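Local coordinates for CRISPR-associated protein,CRISPR-associated endonuclease Cas9 (Corynebacterium diphtheriae, PDB 6JOO) that uses a guide RNA to find invading DNA and, as the full-length enzyme, cleaves its two strands with RuvC-like and HNH nuclease domains, at residues P103-A111 / A177-L185; D680-L689 / N725-A733. All coordinates share one frame; numbering follows the deposited sequence.

How the interactions relate
Both contacts are partly buried and each lies within one part of the fused chain: interaction 1 in the N-terminal part, interaction 2 in the C-terminal part, within the beta-hairpin domain. They share no helix or strand, and their nearest atoms are about 30 Å apart. Interaction 1 is helix against helix, without a hydrogen bond between its segments; an indole, small side chains and a glycine do the packing. Interaction 2 is a loop bonded through its backbone to the end of a strand, with leucines and a phenylalanine packing in separate groups. Nucleic acid meets both: RNA at the Trp104 ring, RNA and DNA at two separate ends of interaction 2.

Interaction 1 of 2, residues P103-A111 / A177-L185; sequences PWKVRAELA and ATVGQMVTL. With nucleotides of chain B.
Trp104 lays its indole against Val183, whose CG1 sits over one face of the six-membered ring, 3.8 Å from the centroid and 19° off the normal, a CH-pi contact. At the ring edge, CZ3 meets Gly180 CA at 3.9 Å, bare backbone approaching near the ring plane. Further along the helix, Ala108 CB rests on Gln181 CA at 3.6 Å and on Thr184 OG1, and Ala111 CB touches Gln181 NE2 at 3.6 Å. No hydrogen bond passes between the segments; small residues let the axes of helices 103-110 and 179-184 approach to 7.6 Å, at 122° between their directions.

A second shell fixes several of these groups. Trp104 NE1 donates to OP1 of U44 of chain B at 2.8 Å, at the ring edge, which ties the indole to the RNA backbone. NH1 of Arg107 lies over the face opposite Val183. In Gln181, chi1 of 50° sets CG between backbone N and carbonyl carbon, and from there the extended chain runs to the start of its own helix, where OE1 accepts from Thr178 N at 2.8 Å. With the weak return bond from Gln181 N to Thr178 OG1 this is a capping box. Thr184 OG1 donates to Gly180 O from above that carbonyl's plane.

Glu212 of helix 206-219 forms a salt bridge with Arg107 and accepts from Gly180 N, while His131 of helix 118-134 hydrogen-bonds Arg107 NH1 through ND1 and meets Trp104 edge-to-face. Helix 156-169 backs Val179 and Met182, so the pair sits among three further helices, a setting consistent with the recognition lobe of Cas9.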
loop_
_atom_site.group_PDB
_atom_site.type_symbol
_atom_site.label_atom_id
_atom_site.label_comp_id
_atom_site.label_asym_id
_atom_site.label_seq_id
_atom_site.Cartn_x
_atom_site.Cartn_y
_atom_site.Cartn_z
ATOM N N PRO A 103 14.195 28.543 25.842
ATOM C CA PRO A 103 13.343 27.508 26.449
ATOM C C PRO A 103 14.110 26.507 27.293
ATOM O O PRO A 103 13.572 26.025 28.297
ATOM C CB PRO A 103 12.688 26.837 25.235
ATOM C CG PRO A 103 13.612 27.120 24.111
ATOM C CD PRO A 103 14.106 28.501 24.372
ATOM N N TRP A 104 15.351 26.181 26.925
ATOM C CA TRP A 104 16.130 25.251 27.738
ATOM C C TRP A 104 16.531 25.878 29.067
ATOM O O TRP A 104 16.529 25.204 30.104
ATOM C CB TRP A 104 17.366 24.781 26.974
ATOM C CG TRP A 104 17.075 23.742 25.940
ATOM C CD1 TRP A 104 16.998 23.929 24.591
ATOM C CD2 TRP A 104 16.818 22.351 26.167
ATOM N NE1 TRP A 104 16.713 22.740 23.963
ATOM C CE2 TRP A 104 16.595 21.756 24.910
ATOM C CE3 TRP A 104 16.754 21.550 27.312
ATOM C CZ2 TRP A 104 16.314 20.398 24.763
ATOM C CZ3 TRP A 104 16.474 20.200 27.165
ATOM C CH2 TRP A 104 16.259 19.639 25.901
ATOM N N LYS A 105 16.884 27.166 29.058
ATOM C CA LYS A 105 17.237 27.844 30.303
ATOM C C LYS A 105 16.039 27.933 31.239
ATOM O O LYS A 105 16.175 27.756 32.455
ATOM C CB LYS A 105 17.797 29.234 29.997
ATOM C CG LYS A 105 17.690 30.231 31.144
ATOM C CD LYS A 105 18.597 29.865 32.308
ATOM C CE LYS A 105 18.354 30.785 33.492
ATOM N NZ LYS A 105 19.162 30.390 34.676
ATOM N N VAL A 106 14.852 28.194 30.688
ATOM C CA VAL A 106 13.656 28.319 31.517
ATOM C C VAL A 106 13.283 26.978 32.136
ATOM O O VAL A 106 12.886 26.910 33.307
ATOM C CB VAL A 106 12.498 28.904 30.690
ATOM C CG1 VAL A 106 11.207 28.844 31.477
ATOM C CG2 VAL A 106 12.807 30.334 30.285
ATOM N N ARG A 107 13.397 25.891 31.368
ATOM C CA ARG A 107 13.061 24.572 31.900
ATOM C C ARG A 107 13.981 24.178 33.047
ATOM O O ARG A 107 13.555 23.476 33.971
ATOM C CB ARG A 107 13.124 23.521 30.791
ATOM C CG ARG A 107 11.978 23.588 29.797
ATOM C CD ARG A 107 12.183 22.600 28.659
ATOM N NE ARG A 107 12.411 21.240 29.142
ATOM C CZ ARG A 107 12.648 20.199 28.352
ATOM N NH1 ARG A 107 12.692 20.359 27.037
ATOM N NH2 ARG A 107 12.844 18.996 28.873
ATOM N N ALA A 108 15.242 24.611 33.004
ATOM C CA ALA A 108 16.158 24.343 34.105
ATOM C C ALA A 108 15.942 25.296 35.270
ATOM O O ALA A 108 16.125 24.905 36.427
ATOM C CB ALA A 108 17.605 24.432 33.619
ATOM N N GLU A 109 15.556 26.543 34.990
ATOM C CA GLU A 109 15.334 27.508 36.060
ATOM C C GLU A 109 14.074 27.177 36.852
ATOM O O GLU A 109 14.053 27.307 38.082
ATOM C CB GLU A 109 15.249 28.918 35.475
ATOM C CG GLU A 109 14.939 30.007 36.490
ATOM C CD GLU A 109 14.443 31.283 35.837
ATOM O OE1 GLU A 109 13.980 31.218 34.678
ATOM O OE2 GLU A 109 14.517 32.352 36.480
ATOM N N LEU A 110 13.015 26.742 36.164
ATOM C CA LEU A 110 11.760 26.400 36.824
ATOM C C LEU A 110 11.877 25.166 37.709
ATOM O O LEU A 110 11.101 25.028 38.662
ATOM C CB LEU A 110 10.665 26.180 35.781
ATOM C CG LEU A 110 10.090 27.435 35.119
ATOM C CD1 LEU A 110 9.189 27.065 33.954
ATOM C CD2 LEU A 110 9.320 28.243 36.145
ATOM N N ALA A 111 12.826 24.279 37.430
ATOM C CA ALA A 111 12.993 23.054 38.196
ATOM C C ALA A 111 13.953 23.213 39.367
ATOM O O ALA A 111 14.330 22.211 39.984
ATOM C CB ALA A 111 13.473 21.927 37.281
ATOM N N ALA A 177 17.935 14.980 38.773
ATOM C CA ALA A 177 18.193 15.906 37.680
ATOM C C ALA A 177 17.145 15.714 36.593
ATOM O O ALA A 177 16.923 14.590 36.131
ATOM C CB ALA A 177 19.597 15.704 37.105
ATOM N N THR A 178 16.501 16.806 36.193
ATOM C CA THR A 178 15.546 16.753 35.099
ATOM C C THR A 178 16.276 16.855 33.761
ATOM O O THR A 178 17.452 17.222 33.692
ATOM C CB THR A 178 14.510 17.872 35.225
ATOM O OG1 THR A 178 15.065 19.102 34.742
ATOM C CG2 THR A 178 14.095 18.050 36.680
ATOM N N VAL A 179 15.557 16.518 32.688
ATOM C CA VAL A 179 16.151 16.543 31.353
ATOM C C VAL A 179 16.640 17.944 31.010
ATOM O O VAL A 179 17.682 18.115 30.366
ATOM C CB VAL A 179 15.141 16.027 30.309
ATOM C CG1 VAL A 179 15.771 15.985 28.925
ATOM C CG2 VAL A 179 14.612 14.659 30.706
ATOM N N GLY A 180 15.907 18.967 31.452
ATOM C CA GLY A 180 16.258 20.329 31.085
ATOM C C GLY A 180 17.542 20.811 31.733
ATOM O O GLY A 180 18.371 21.453 31.082
ATOM N N GLN A 181 17.730 20.511 33.020
ATOM C CA GLN A 181 18.874 21.050 33.744
ATOM C C GLN A 181 20.173 20.304 33.457
ATOM O O GLN A 181 21.248 20.829 33.765
ATOM C CB GLN A 181 18.588 21.060 35.249
ATOM C CG GLN A 181 18.066 19.748 35.806
ATOM C CD GLN A 181 17.358 19.922 37.139
ATOM O OE1 GLN A 181 17.133 18.956 37.867
ATOM N NE2 GLN A 181 16.995 21.158 37.458
HETATM N N MSE A 182 20.108 19.112 32.874
HETATM C CA MSE A 182 21.320 18.431 32.431
HETATM C C MSE A 182 21.868 19.109 31.182
HETATM O O MSE A 182 23.057 19.414 31.081
HETATM C CB MSE A 182 21.046 16.958 32.133
HETATM C CG MSE A 182 20.399 16.182 33.256
HETATM SE SE MSE A 182 20.372 14.278 32.843
HETATM C CE MSE A 182 20.229 14.388 30.901
ATOM N N VAL A 183 20.964 19.336 30.228
ATOM C CA VAL A 183 21.330 19.901 28.934
ATOM C C VAL A 183 21.847 21.325 29.077
ATOM O O VAL A 183 22.732 21.754 28.322
ATOM C CB VAL A 183 20.115 19.822 27.986
ATOM C CG1 VAL A 183 20.257 20.794 26.828
ATOM C CG2 VAL A 183 19.932 18.397 27.479
ATOM N N THR A 184 21.336 22.072 30.059
ATOM C CA THR A 184 21.605 23.505 30.122
ATOM C C THR A 184 23.087 23.798 30.341
ATOM O O THR A 184 23.620 24.768 29.790
ATOM C CB THR A 184 20.764 24.144 31.226
ATOM O OG1 THR A 184 19.395 23.753 31.062
ATOM C CG2 THR A 184 20.855 25.661 31.157
ATOM N N LEU A 185 23.774 22.967 31.126
ATOM C CA LEU A 185 25.167 23.241 31.453
ATOM C C LEU A 185 26.130 22.948 30.307
ATOM O O LEU A 185 27.311 23.300 30.413
ATOM C CB LEU A 185 25.581 22.450 32.699
ATOM C CG LEU A 185 25.385 20.931 32.714
ATOM C CD1 LEU A 185 26.589 20.206 32.129
ATOM C CD2 LEU A 185 25.099 20.444 34.127
ATOM P P U B 44 15.975 23.047 20.225
ATOM O OP1 U B 44 15.380 22.494 21.466
ATOM O OP2 U B 44 16.264 22.137 19.089
ATOM O "O5'" U B 44 15.031 24.222 19.716
ATOM C "C5'" U B 44 14.648 25.259 20.603
ATOM C "C4'" U B 44 13.988 26.400 19.877
ATOM O "O4'" U B 44 14.922 27.010 18.952
ATOM C "C3'" U B 44 12.804 26.030 19.006
ATOM O "O3'" U B 44 11.615 25.852 19.746
ATOM C "C2'" U B 44 12.739 27.191 18.024
ATOM O "O2'" U B 44 12.118 28.315 18.624
ATOM C "C1'" U B 44 14.222 27.514 17.834
ATOM N N1 U B 44 14.784 26.923 16.597
ATOM C C2 U B 44 14.496 27.571 15.413
ATOM O O2 U B 44 13.801 28.574 15.360
ATOM N N3 U B 44 15.044 27.002 14.289
ATOM C C4 U B 44 15.840 25.879 14.216
ATOM O O4 U B 44 16.256 25.501 13.113
ATOM C C5 U B 44 16.095 25.269 15.488
ATOM C C6 U B 44 15.575 25.799 16.606
#

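Interaction 2 of 2, residues D680-L689 / N725-A733; sequences DIDKASSEAL and NIGLFPVSA. With nucleotides of chain C; nucleotides of chain B.
Lys683 and Phe729 meet through their backbones: Phe729 N donates to Lys683 O almost straight, at 176° on the hydrogen. The same carbonyl oxygen lies 3.3 Å from Leu728 CA, a CA-H...O contact. Two residues away the direction reverses, and Ser685 uses both its backbone N (3.2 Å) and its OG (2.8 Å) to grip Gly727 O. The two donors come from the same face of that carbonyl, both well out of its plane. Chi1 of 49° sets Ser685 OG between its backbone N and carbonyl carbon, close enough to the N for both to reach the one oxygen.

These bonds flank a single beta bridge, Ala684 with Leu728, at the end of strand 725-728, which also pairs antiparallel with strand 668-671. A type I turn from Ile681 to Ala684 brings the loop to the bridge, and Ser686 then N-caps helix 687-694 through its OG. All of this belongs to the beta-hairpin domain of Cas9.

Apolar packing falls into two groups. Leu728 CD2 sits 3.7 Å from Ala684 CA, and Leu689 CD2 comes within 4.2 Å of Ile726 CB. Separately, the Phe729 ring takes Ser685 CA over one face, 4.0 Å from its centroid, as a CH-pi contact. Lys683, extended beyond CG, runs its aliphatic chain past Phe729 O toward Ser732.

At the nucleic acids, Ala733 N is 2.8 Å from OP1 of DA5 of chain C, while Ala688 CB touches O2 of U63 of chain B.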
loop_
_atom_site.group_PDB
_atom_site.type_symbol
_atom_site.label_atom_id
_atom_site.label_comp_id
_atom_site.label_asym_id
_atom_site.label_seq_id
_atom_site.Cartn_x
_atom_site.Cartn_y
_atom_site.Cartn_z
ATOM N N ASP A 680 15.527 30.604 -19.038
ATOM C CA ASP A 680 15.333 31.066 -17.668
ATOM C C ASP A 680 13.856 31.265 -17.356
ATOM O O ASP A 680 13.408 30.973 -16.241
ATOM C CB ASP A 680 16.110 32.362 -17.439
ATOM C CG ASP A 680 17.598 32.196 -17.666
ATOM O OD1 ASP A 680 18.128 31.105 -17.363
ATOM O OD2 ASP A 680 18.237 33.153 -18.151
ATOM N N ILE A 681 13.083 31.756 -18.326
ATOM C CA ILE A 681 11.665 32.004 -18.085
ATOM C C ILE A 681 10.923 30.689 -17.888
ATOM O O ILE A 681 10.056 30.572 -17.013
ATOM C CB ILE A 681 11.071 32.838 -19.234
ATOM C CG1 ILE A 681 11.734 34.217 -19.276
ATOM C CG2 ILE A 681 9.566 32.968 -19.083
ATOM C CD1 ILE A 681 11.279 35.086 -20.421
ATOM N N ASP A 682 11.267 29.672 -18.679
ATOM C CA ASP A 682 10.673 28.348 -18.544
ATOM C C ASP A 682 11.033 27.660 -17.230
ATOM O O ASP A 682 10.523 26.564 -16.968
ATOM C CB ASP A 682 11.091 27.470 -19.726
ATOM C CG ASP A 682 10.404 27.871 -21.019
ATOM O OD1 ASP A 682 9.493 28.724 -20.967
ATOM O OD2 ASP A 682 10.776 27.337 -22.088
ATOM N N LYS A 683 11.888 28.259 -16.403
ATOM C CA LYS A 683 12.205 27.723 -15.088
ATOM C C LYS A 683 11.474 28.458 -13.977
ATOM O O LYS A 683 11.803 28.269 -12.802
ATOM C CB LYS A 683 13.715 27.772 -14.839
ATOM C CG LYS A 683 14.529 26.921 -15.800
ATOM C CD LYS A 683 16.023 27.044 -15.542
ATOM C CE LYS A 683 16.823 26.245 -16.557
ATOM N NZ LYS A 683 18.291 26.376 -16.337
ATOM N N ALA A 684 10.498 29.294 -14.324
ATOM C CA ALA A 684 9.731 30.019 -13.321
ATOM C C ALA A 684 9.023 29.054 -12.380
ATOM O O ALA A 684 8.548 27.993 -12.792
ATOM C CB ALA A 684 8.713 30.938 -13.997
ATOM N N SER A 685 8.945 29.437 -11.107
ATOM C CA SER A 685 8.415 28.567 -10.064
ATOM C C SER A 685 6.891 28.515 -10.028
ATOM O O SER A 685 6.336 27.749 -9.234
ATOM C CB SER A 685 8.953 29.009 -8.701
ATOM O OG SER A 685 8.802 30.408 -8.524
ATOM N N SER A 686 6.201 29.294 -10.858
ATOM C CA SER A 686 4.747 29.265 -10.882
ATOM C C SER A 686 4.268 29.590 -12.287
ATOM O O SER A 686 4.976 30.219 -13.076
ATOM C CB SER A 686 4.138 30.248 -9.875
ATOM O OG SER A 686 4.264 31.586 -10.327
ATOM N N GLU A 687 3.042 29.158 -12.587
ATOM C CA GLU A 687 2.475 29.434 -13.900
ATOM C C GLU A 687 2.132 30.910 -14.054
ATOM O O GLU A 687 2.275 31.475 -15.145
ATOM C CB GLU A 687 1.237 28.571 -14.128
ATOM C CG GLU A 687 1.452 27.085 -13.887
ATOM C CD GLU A 687 0.237 26.263 -14.268
ATOM O OE1 GLU A 687 -0.752 26.861 -14.744
ATOM O OE2 GLU A 687 0.268 25.026 -14.097
ATOM N N ALA A 688 1.677 31.549 -12.974
ATOM C CA ALA A 688 1.358 32.971 -13.043
ATOM C C ALA A 688 2.596 33.797 -13.365
ATOM O O ALA A 688 2.526 34.765 -14.131
ATOM C CB ALA A 688 0.727 33.434 -11.729
ATOM N N LEU A 689 3.744 33.427 -12.792
ATOM C CA LEU A 689 4.982 34.124 -13.121
ATOM C C LEU A 689 5.351 33.918 -14.581
ATOM O O LEU A 689 5.826 34.845 -15.249
ATOM C CB LEU A 689 6.112 33.647 -12.207
ATOM C CG LEU A 689 7.503 34.233 -12.454
ATOM C CD1 LEU A 689 7.471 35.754 -12.430
ATOM C CD2 LEU A 689 8.482 33.704 -11.423
ATOM N N ASN A 725 13.067 40.111 -5.773
ATOM C CA ASN A 725 13.491 38.779 -6.180
ATOM C C ASN A 725 12.307 37.961 -6.680
ATOM O O ASN A 725 11.194 38.063 -6.156
ATOM C CB ASN A 725 14.155 38.053 -5.012
ATOM C CG ASN A 725 15.620 38.386 -4.877
ATOM O OD1 ASN A 725 16.146 39.238 -5.592
ATOM N ND2 ASN A 725 16.292 37.713 -3.953
ATOM N N ILE A 726 12.555 37.142 -7.697
ATOM C CA ILE A 726 11.578 36.178 -8.181
ATOM C C ILE A 726 12.222 34.801 -8.151
ATOM O O ILE A 726 13.441 34.659 -8.274
ATOM C CB ILE A 726 11.060 36.521 -9.596
ATOM C CG1 ILE A 726 12.152 36.315 -10.644
ATOM C CG2 ILE A 726 10.567 37.955 -9.645
ATOM C CD1 ILE A 726 11.657 36.507 -12.058
ATOM N N GLY A 727 11.387 33.774 -7.970
ATOM C CA GLY A 727 11.881 32.419 -7.813
ATOM C C GLY A 727 11.929 31.676 -9.131
ATOM O O GLY A 727 10.943 31.635 -9.871
ATOM N N LEU A 728 13.084 31.083 -9.421
ATOM C CA LEU A 728 13.267 30.252 -10.600
ATOM C C LEU A 728 13.831 28.905 -10.181
ATOM O O LEU A 728 14.573 28.802 -9.200
ATOM C CB LEU A 728 14.208 30.902 -11.621
ATOM C CG LEU A 728 13.902 32.326 -12.085
ATOM C CD1 LEU A 728 14.949 32.757 -13.090
ATOM C CD2 LEU A 728 12.513 32.427 -12.685
ATOM N N PHE A 729 13.474 27.874 -10.930
ATOM C CA PHE A 729 14.002 26.546 -10.656
ATOM C C PHE A 729 15.468 26.482 -11.068
ATOM O O PHE A 729 15.815 26.899 -12.179
ATOM C CB PHE A 729 13.197 25.485 -11.399
ATOM C CG PHE A 729 11.802 25.306 -10.879
ATOM C CD1 PHE A 729 11.554 25.252 -9.517
ATOM C CD2 PHE A 729 10.735 25.191 -11.753
ATOM C CE1 PHE A 729 10.266 25.085 -9.039
ATOM C CE2 PHE A 729 9.448 25.026 -11.283
ATOM C CZ PHE A 729 9.213 24.973 -9.924
ATOM N N PRO A 730 16.356 25.971 -10.211
ATOM C CA PRO A 730 17.779 25.903 -10.574
ATOM C C PRO A 730 18.102 24.823 -11.590
ATOM O O PRO A 730 19.236 24.789 -12.086
ATOM C CB PRO A 730 18.464 25.617 -9.235
ATOM C CG PRO A 730 17.436 24.868 -8.460
ATOM C CD PRO A 730 16.106 25.457 -8.853
ATOM N N VAL A 731 17.157 23.942 -11.911
ATOM C CA VAL A 731 17.395 22.841 -12.830
ATOM C C VAL A 731 16.386 22.917 -13.966
ATOM O O VAL A 731 15.329 23.542 -13.856
ATOM C CB VAL A 731 17.313 21.473 -12.125
ATOM C CG1 VAL A 731 18.417 21.349 -11.090
ATOM C CG2 VAL A 731 15.949 21.298 -11.476
ATOM N N SER A 732 16.733 22.269 -15.077
ATOM C CA SER A 732 15.831 22.190 -16.217
ATOM C C SER A 732 14.734 21.154 -16.026
ATOM O O SER A 732 13.807 21.097 -16.841
ATOM C CB SER A 732 16.612 21.869 -17.494
ATOM O OG SER A 732 17.605 22.844 -17.752
ATOM N N ALA A 733 14.816 20.335 -14.981
ATOM C CA ALA A 733 13.821 19.296 -14.780
ATOM C C ALA A 733 12.474 19.912 -14.434
ATOM O O ALA A 733 12.392 21.022 -13.899
ATOM C CB ALA A 733 14.265 18.338 -13.675
ATOM P P DA C 5 17.368 17.986 -15.957
ATOM O OP1 DA C 5 17.331 19.048 -14.931
ATOM O OP2 DA C 5 16.608 18.162 -17.212
ATOM O "O5'" DA C 5 18.897 17.733 -16.309
ATOM C "C5'" DA C 5 19.798 17.392 -15.278
ATOM C "C4'" DA C 5 21.125 16.956 -15.860
ATOM O "O4'" DA C 5 20.988 15.647 -16.455
ATOM C "C3'" DA C 5 21.690 17.875 -16.940
ATOM O "O3'" DA C 5 22.983 18.299 -16.557
ATOM C "C2'" DA C 5 21.714 17.009 -18.210
ATOM C "C1'" DA C 5 21.706 15.589 -17.662
ATOM N N9 DA C 5 21.018 14.635 -18.532
ATOM C C8 DA C 5 19.812 14.819 -19.144
ATOM N N7 DA C 5 19.412 13.793 -19.855
ATOM C C5 DA C 5 20.422 12.860 -19.696
ATOM C C6 DA C 5 20.594 11.554 -20.201
ATOM N N6 DA C 5 19.709 10.950 -21.002
ATOM N N1 DA C 5 21.714 10.891 -19.850
ATOM C C2 DA C 5 22.597 11.499 -19.049
ATOM N N3 DA C 5 22.547 12.720 -18.511
ATOM C C4 DA C 5 21.423 13.357 -18.878
ATOM P P U B 63 -4.250 33.420 -18.396
ATOM O OP1 U B 63 -4.691 34.797 -18.742
ATOM O OP2 U B 63 -3.242 32.723 -19.234
ATOM O "O5'" U B 63 -3.742 33.430 -16.885
ATOM C "C5'" U B 63 -3.188 32.258 -16.296
ATOM C "C4'" U B 63 -2.523 32.542 -14.970
ATOM O "O4'" U B 63 -1.502 33.565 -15.140
ATOM C "C3'" U B 63 -3.445 33.046 -13.860
ATOM O "O3'" U B 63 -2.964 32.555 -12.611
ATOM C "C2'" U B 63 -3.225 34.554 -13.909
ATOM O "O2'" U B 63 -3.531 35.234 -12.710
ATOM C "C1'" U B 63 -1.739 34.619 -14.226
ATOM N N1 U B 63 -1.284 35.880 -14.826
ATOM C C2 U B 63 -0.578 36.735 -14.003
ATOM O O2 U B 63 -0.345 36.482 -12.832
ATOM N N3 U B 63 -0.158 37.899 -14.598
ATOM C C4 U B 63 -0.367 38.282 -15.908
ATOM O O4 U B 63 0.073 39.366 -16.300
ATOM C C5 U B 63 -1.103 37.337 -16.695
ATOM C C6 U B 63 -1.526 36.194 -16.142
#